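Local structure of flavin adenine dinucleotide synthase (Saccharomyces cerevisiae, 2WSI) at residues L36-L41 and P193-W197; M1-A6 and E125-L129. The protein catalyses the adenylation of flavin mononucleotide by ATP, forming the coenzyme flavin adenine dinucleotide and releasing diphosphate. One frame throughout, in Å; residues are numbered along the deposited sequence.

Contact 1. Residues L36-L41 and P193-W197; sequences LTRKYL and PLLHW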
loop_
_atom_site.group_PDB
_atom_site.type_symbol
_atom_site.label_atom_id
_atom_site.label_comp_id
_atom_site.label_asym_id
_atom_site.label_seq_id
_atom_site.Cartn_x
_atom_site.Cartn_y
_atom_site.Cartn_z
ATOM N N LEU A 36 -11.756 4.815 -9.866
ATOM C CA LEU A 36 -10.954 5.955 -10.278
ATOM C C LEU A 36 -9.454 5.615 -10.353
ATOM O O LEU A 36 -8.777 5.993 -11.292
ATOM C CB LEU A 36 -11.145 7.093 -9.296
ATOM C CG LEU A 36 -10.341 8.343 -9.622
ATOM C CD1 LEU A 36 -10.688 8.901 -11.022
ATOM C CD2 LEU A 36 -10.637 9.356 -8.522
ATOM N N THR A 37 -8.925 4.977 -9.317
ATOM C CA THR A 37 -7.520 4.552 -9.349
ATOM C C THR A 37 -7.230 3.691 -10.591
ATOM O O THR A 37 -6.219 3.889 -11.283
ATOM C CB THR A 37 -7.156 3.790 -8.074
ATOM O OG1 THR A 37 -7.241 4.671 -6.943
ATOM C CG2 THR A 37 -5.740 3.232 -8.161
ATOM N N ARG A 38 -8.107 2.741 -10.874
ATOM C CA ARG A 38 -7.914 1.876 -12.045
ATOM C C ARG A 38 -7.992 2.693 -13.346
ATOM O O ARG A 38 -7.219 2.460 -14.283
ATOM C CB ARG A 38 -8.883 0.681 -12.041
ATOM C CG ARG A 38 -8.641 -0.250 -10.807
ATOM C CD ARG A 38 -9.006 -1.738 -10.985
ATOM N NE ARG A 38 -8.458 -2.320 -12.209
ATOM C CZ ARG A 38 -8.598 -3.583 -12.568
ATOM N NH1 ARG A 38 -9.259 -4.422 -11.785
ATOM N NH2 ARG A 38 -8.106 -4.012 -13.721
ATOM N N LYS A 39 -8.873 3.682 -13.394
ATOM C CA LYS A 39 -8.946 4.536 -14.580
ATOM C C LYS A 39 -7.643 5.314 -14.786
ATOM O O LYS A 39 -7.153 5.383 -15.895
ATOM C CB LYS A 39 -10.141 5.500 -14.514
ATOM C CG LYS A 39 -11.511 4.856 -14.806
ATOM C CD LYS A 39 -11.615 4.157 -16.193
ATOM C CE LYS A 39 -11.787 5.145 -17.349
ATOM N NZ LYS A 39 -11.949 4.479 -18.696
ATOM N N TYR A 40 -7.085 5.903 -13.728
ATOM C CA TYR A 40 -5.782 6.561 -13.856
ATOM C C TYR A 40 -4.726 5.616 -14.464
ATOM O O TYR A 40 -3.998 5.980 -15.370
ATOM C CB TYR A 40 -5.250 7.002 -12.506
ATOM C CG TYR A 40 -6.002 8.122 -11.799
ATOM C CD1 TYR A 40 -6.491 9.219 -12.503
ATOM C CD2 TYR A 40 -6.155 8.106 -10.408
ATOM C CE1 TYR A 40 -7.159 10.258 -11.865
ATOM C CE2 TYR A 40 -6.808 9.171 -9.738
ATOM C CZ TYR A 40 -7.303 10.232 -10.488
ATOM O OH TYR A 40 -7.950 11.270 -9.869
ATOM N N LEU A 41 -4.635 4.409 -13.919
ATOM C CA LEU A 41 -3.609 3.462 -14.344
ATOM C C LEU A 41 -3.802 3.007 -15.782
ATOM O O LEU A 41 -2.866 3.075 -16.580
ATOM C CB LEU A 41 -3.603 2.248 -13.405
ATOM C CG LEU A 41 -3.059 2.622 -12.014
ATOM C CD1 LEU A 41 -3.318 1.501 -10.973
ATOM C CD2 LEU A 41 -1.542 2.923 -12.123
ATOM N N PRO A 193 -1.825 7.528 -7.951
ATOM C CA PRO A 193 -3.225 7.216 -8.250
ATOM C C PRO A 193 -4.069 6.860 -7.024
ATOM O O PRO A 193 -5.252 6.595 -7.207
ATOM C CB PRO A 193 -3.134 5.994 -9.180
ATOM C CG PRO A 193 -1.670 5.503 -9.095
ATOM C CD PRO A 193 -0.934 6.369 -8.132
ATOM N N LEU A 194 -3.483 6.845 -5.828
ATOM C CA LEU A 194 -4.224 6.580 -4.591
ATOM C C LEU A 194 -4.660 7.868 -3.892
ATOM O O LEU A 194 -5.161 7.842 -2.765
ATOM C CB LEU A 194 -3.349 5.751 -3.621
ATOM C CG LEU A 194 -4.134 4.771 -2.744
ATOM C CD1 LEU A 194 -4.721 3.670 -3.578
ATOM C CD2 LEU A 194 -3.267 4.164 -1.622
ATOM N N LEU A 195 -4.443 9.009 -4.531
ATOM C CA LEU A 195 -4.564 10.272 -3.821
ATOM C C LEU A 195 -5.938 10.537 -3.191
ATOM O O LEU A 195 -6.015 11.229 -2.190
ATOM C CB LEU A 195 -4.243 11.452 -4.739
ATOM C CG LEU A 195 -2.761 11.739 -4.941
ATOM C CD1 LEU A 195 -2.616 12.902 -5.925
ATOM C CD2 LEU A 195 -2.059 12.042 -3.586
ATOM N N HIS A 196 -7.007 10.011 -3.773
ATOM C CA HIS A 196 -8.357 10.299 -3.248
ATOM C C HIS A 196 -8.880 9.231 -2.280
ATOM O O HIS A 196 -10.035 9.281 -1.849
ATOM C CB HIS A 196 -9.333 10.485 -4.412
ATOM C CG HIS A 196 -8.870 11.496 -5.411
ATOM N ND1 HIS A 196 -8.581 12.799 -5.064
ATOM C CD2 HIS A 196 -8.571 11.381 -6.728
ATOM C CE1 HIS A 196 -8.155 13.454 -6.131
ATOM N NE2 HIS A 196 -8.159 12.621 -7.156
ATOM N N TRP A 197 -8.035 8.272 -1.907
ATOM C CA TRP A 197 -8.452 7.266 -0.936
ATOM C C TRP A 197 -8.481 7.818 0.486
ATOM O O TRP A 197 -7.541 8.490 0.938
ATOM C CB TRP A 197 -7.490 6.050 -1.008
ATOM C CG TRP A 197 -7.839 5.174 -2.134
ATOM C CD1 TRP A 197 -7.793 5.483 -3.470
ATOM C CD2 TRP A 197 -8.259 3.811 -2.051
ATOM N NE1 TRP A 197 -8.174 4.385 -4.222
ATOM C CE2 TRP A 197 -8.457 3.350 -3.369
ATOM C CE3 TRP A 197 -8.468 2.920 -0.981
ATOM C CZ2 TRP A 197 -8.889 2.072 -3.644
ATOM C CZ3 TRP A 197 -8.879 1.659 -1.254
ATOM C CH2 TRP A 197 -9.078 1.230 -2.580
#

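Contact 2. Residues M1-A6 and E125-L129; sequences MQLSKA and ERYCL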
loop_
_atom_site.group_PDB
_atom_site.type_symbol
_atom_site.label_atom_id
_atom_site.label_comp_id
_atom_site.label_asym_id
_atom_site.label_seq_id
_atom_site.Cartn_x
_atom_site.Cartn_y
_atom_site.Cartn_z
ATOM N N MET A 1 4.614 -15.864 -5.456
ATOM C CA MET A 1 4.124 -16.549 -6.689
ATOM C C MET A 1 4.615 -15.795 -7.934
ATOM O O MET A 1 5.043 -14.640 -7.848
ATOM C CB MET A 1 2.584 -16.698 -6.655
ATOM C CG MET A 1 1.724 -15.383 -6.804
ATOM S SD MET A 1 -0.048 -15.479 -6.306
ATOM C CE MET A 1 0.138 -15.299 -4.517
ATOM N N GLN A 2 4.578 -16.449 -9.093
ATOM C CA GLN A 2 4.941 -15.794 -10.339
ATOM C C GLN A 2 4.050 -14.591 -10.594
ATOM O O GLN A 2 2.891 -14.563 -10.162
ATOM C CB GLN A 2 4.834 -16.749 -11.523
ATOM C CG GLN A 2 5.787 -17.952 -11.421
ATOM C CD GLN A 2 7.274 -17.575 -11.498
ATOM O OE1 GLN A 2 7.676 -16.648 -12.213
ATOM N NE2 GLN A 2 8.095 -18.317 -10.774
ATOM N N LEU A 3 4.586 -13.626 -11.336
ATOM C CA LEU A 3 3.903 -12.336 -11.529
ATOM C C LEU A 3 2.531 -12.469 -12.187
ATOM O O LEU A 3 1.583 -11.811 -11.768
ATOM C CB LEU A 3 4.781 -11.382 -12.334
ATOM C CG LEU A 3 4.212 -9.968 -12.500
ATOM C CD1 LEU A 3 4.024 -9.262 -11.138
ATOM C CD2 LEU A 3 5.141 -9.170 -13.392
ATOM N N SER A 4 2.397 -13.319 -13.201
ATOM C CA SER A 4 1.091 -13.482 -13.846
ATOM C C SER A 4 0.053 -13.974 -12.850
ATOM O O SER A 4 -1.106 -13.534 -12.888
ATOM C CB SER A 4 1.152 -14.465 -15.029
ATOM O OG SER A 4 1.438 -15.776 -14.575
ATOM N N LYS A 5 0.453 -14.875 -11.956
ATOM C CA LYS A 5 -0.475 -15.390 -10.934
ATOM C C LYS A 5 -0.825 -14.340 -9.899
ATOM O O LYS A 5 -1.959 -14.279 -9.468
ATOM C CB LYS A 5 0.072 -16.616 -10.195
ATOM C CG LYS A 5 0.564 -17.745 -11.102
ATOM C CD LYS A 5 -0.557 -18.406 -11.885
ATOM C CE LYS A 5 -1.599 -19.054 -10.963
ATOM N NZ LYS A 5 -2.709 -19.739 -11.730
ATOM N N ALA A 6 0.153 -13.536 -9.488
ATOM C CA ALA A 6 -0.122 -12.460 -8.541
ATOM C C ALA A 6 -1.076 -11.468 -9.173
ATOM O O ALA A 6 -1.991 -10.965 -8.506
ATOM C CB ALA A 6 1.181 -11.752 -8.127
ATOM N N GLU A 125 8.380 -11.502 -2.314
ATOM C CA GLU A 125 8.344 -12.847 -2.866
ATOM C C GLU A 125 6.911 -13.258 -3.251
ATOM O O GLU A 125 6.706 -13.894 -4.291
ATOM C CB GLU A 125 8.984 -13.854 -1.906
ATOM C CG GLU A 125 10.490 -13.587 -1.715
ATOM C CD GLU A 125 11.383 -14.354 -2.696
ATOM O OE1 GLU A 125 10.863 -14.817 -3.740
ATOM O OE2 GLU A 125 12.604 -14.499 -2.411
ATOM N N ARG A 126 5.923 -12.893 -2.437
ATOM C CA ARG A 126 4.536 -13.173 -2.791
ATOM C C ARG A 126 4.122 -12.492 -4.114
ATOM O O ARG A 126 3.431 -13.078 -4.938
ATOM C CB ARG A 126 3.603 -12.686 -1.679
ATOM C CG ARG A 126 2.185 -13.227 -1.767
ATOM C CD ARG A 126 1.314 -12.726 -0.577
ATOM N NE ARG A 126 -0.090 -13.095 -0.755
ATOM C CZ ARG A 126 -0.551 -14.347 -0.801
ATOM N NH1 ARG A 126 0.285 -15.373 -0.680
ATOM N NH2 ARG A 126 -1.858 -14.575 -0.978
ATOM N N TYR A 127 4.494 -11.235 -4.304
ATOM C CA TYR A 127 3.968 -10.493 -5.472
ATOM C C TYR A 127 4.992 -10.464 -6.612
ATOM O O TYR A 127 4.791 -9.782 -7.599
ATOM C CB TYR A 127 3.593 -9.073 -5.089
ATOM C CG TYR A 127 2.587 -9.001 -3.983
ATOM C CD1 TYR A 127 1.404 -9.716 -4.051
ATOM C CD2 TYR A 127 2.828 -8.228 -2.852
ATOM C CE1 TYR A 127 0.471 -9.659 -3.024
ATOM C CE2 TYR A 127 1.892 -8.151 -1.824
ATOM C CZ TYR A 127 0.722 -8.868 -1.922
ATOM O OH TYR A 127 -0.199 -8.805 -0.909
ATOM N N CYS A 128 6.095 -11.191 -6.444
ATOM C CA CYS A 128 7.095 -11.323 -7.503
ATOM C C CYS A 128 7.637 -9.951 -7.907
ATOM O O CYS A 128 7.640 -9.566 -9.096
ATOM C CB CYS A 128 6.489 -12.036 -8.736
ATOM S SG CYS A 128 7.731 -12.798 -9.802
ATOM N N LEU A 129 8.104 -9.232 -6.898
ATOM C CA LEU A 129 8.729 -7.935 -7.081
ATOM C C LEU A 129 10.220 -8.099 -7.269
ATOM O O LEU A 129 10.851 -8.878 -6.581
ATOM C CB LEU A 129 8.520 -7.084 -5.832
ATOM C CG LEU A 129 7.059 -7.015 -5.385
ATOM C CD1 LEU A 129 6.931 -6.074 -4.158
ATOM C CD2 LEU A 129 6.187 -6.555 -6.554
#

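Contact 1. Residues L36-L41 and P193-W197
In the PAPS reductase-like nucleotide-binding fold of this enzyme, the loop between strand 189-191 and helix 199-209 packs on helix 25-45, with T37 and Y40 of the helix meeting P193, H196 and W197. A type I beta turn from L194 to W197, closed by the W197 N to L194 O bond, brings both aromatic residues round to the helix. T37 is the polar centre. W197 NE1 donates to T37 OG1 at 2.9 Å, the hydroxyl lying 19° out of the indole plane, and P193 O sits 2.8 Å from T37 OG1. A33 O, one turn earlier in the helix, is also within hydrogen-bonding reach of T37 OG1, so the hydroxyl's single proton has two carbonyls to choose between. With OG1 anti to the carbonyl carbon (chi1 -65°), CG2 falls on the proline side, 3.9 Å from P193 CB. Next to it, P193 O approaches the edge of the Y40 ring in its plane, and Y40 CD2 packs 3.9 Å from P193 CB. At the phenol end H196 NE2 gives a weak, bent hydrogen bond (122° at the hydrogen) to Y40 OH, which lies in the imidazole plane. An alanine in place of Y40 would remove ring and hydroxyl together, and is likely to leave P193 CB less well packed and the imidazole freer to turn. Just after Y40, L41 CD2 rests 4.0 Å from P193 CG; a turn before it, L36 CD2 reaches H196 CD2 at 3.4 Å.

Contact 2. Residues M1-A6 and E125-L129
M1 and R126 approach to 5.2 Å between their CA atoms, as do L3 and C128, where the N-terminal residues meet the end of helix 114-126. M1 precedes Q2, the N-cap of helix 3-18, whereas Y127 leaves helical geometry and C128 has positive phi (59°) just before strand 129-133. The terminal amine M1 N donates a hydrogen bond to R126 O at 3.1 Å from above the carbonyl plane, and a weak one of the same length to E125 O. The chain terminus is thus held by two carbonyls at the C-terminal end of a helix, where a positive charge would probably be favoured. From there the M1 side chain runs alongside R126 in the same direction; its bend at chi3 (81°) sets CE over one face of the guanidinium, 3.8 Å from R126 NH1. E211 forms the salt bridge to R126 NE and also accepts a hydrogen bond from Y127 OH. C128 points into the opening turn of helix 3-18, with its CB against M1 O and 4.0 Å from L3 CB. L3 CD1 reaches Y127 O, and A6 CB lies 4.0 Å from Y127 CA. Away from the flavin site, this is plain structural packing of an N-terminal helix start against the turn between a helix and a parallel strand, the helix-to-strand connection of an alpha/beta fold, here leading into edge strand 129-133.

From the N terminus, residues 1-6 open helix 3-18, and contact 2 closes a long loop by joining them to the end of helix 114-126 and the turn that leads into strand 129-133. Helix 25-45 follows within that loop, but its partner 193-197 lies beyond it, so the loops of contacts 1 and 2 cross rather than nest. Together they fix the two successive N-terminal helices to different parts of the alpha/beta fold: helix 3-18 at the turn before an edge strand, helix 25-45 on the connection from strand 189-191 to helix 199-209. Helix 64-87 touches residues of both contacts, whose centres are 22 Å apart and whose nearest atoms are about 10 Å apart.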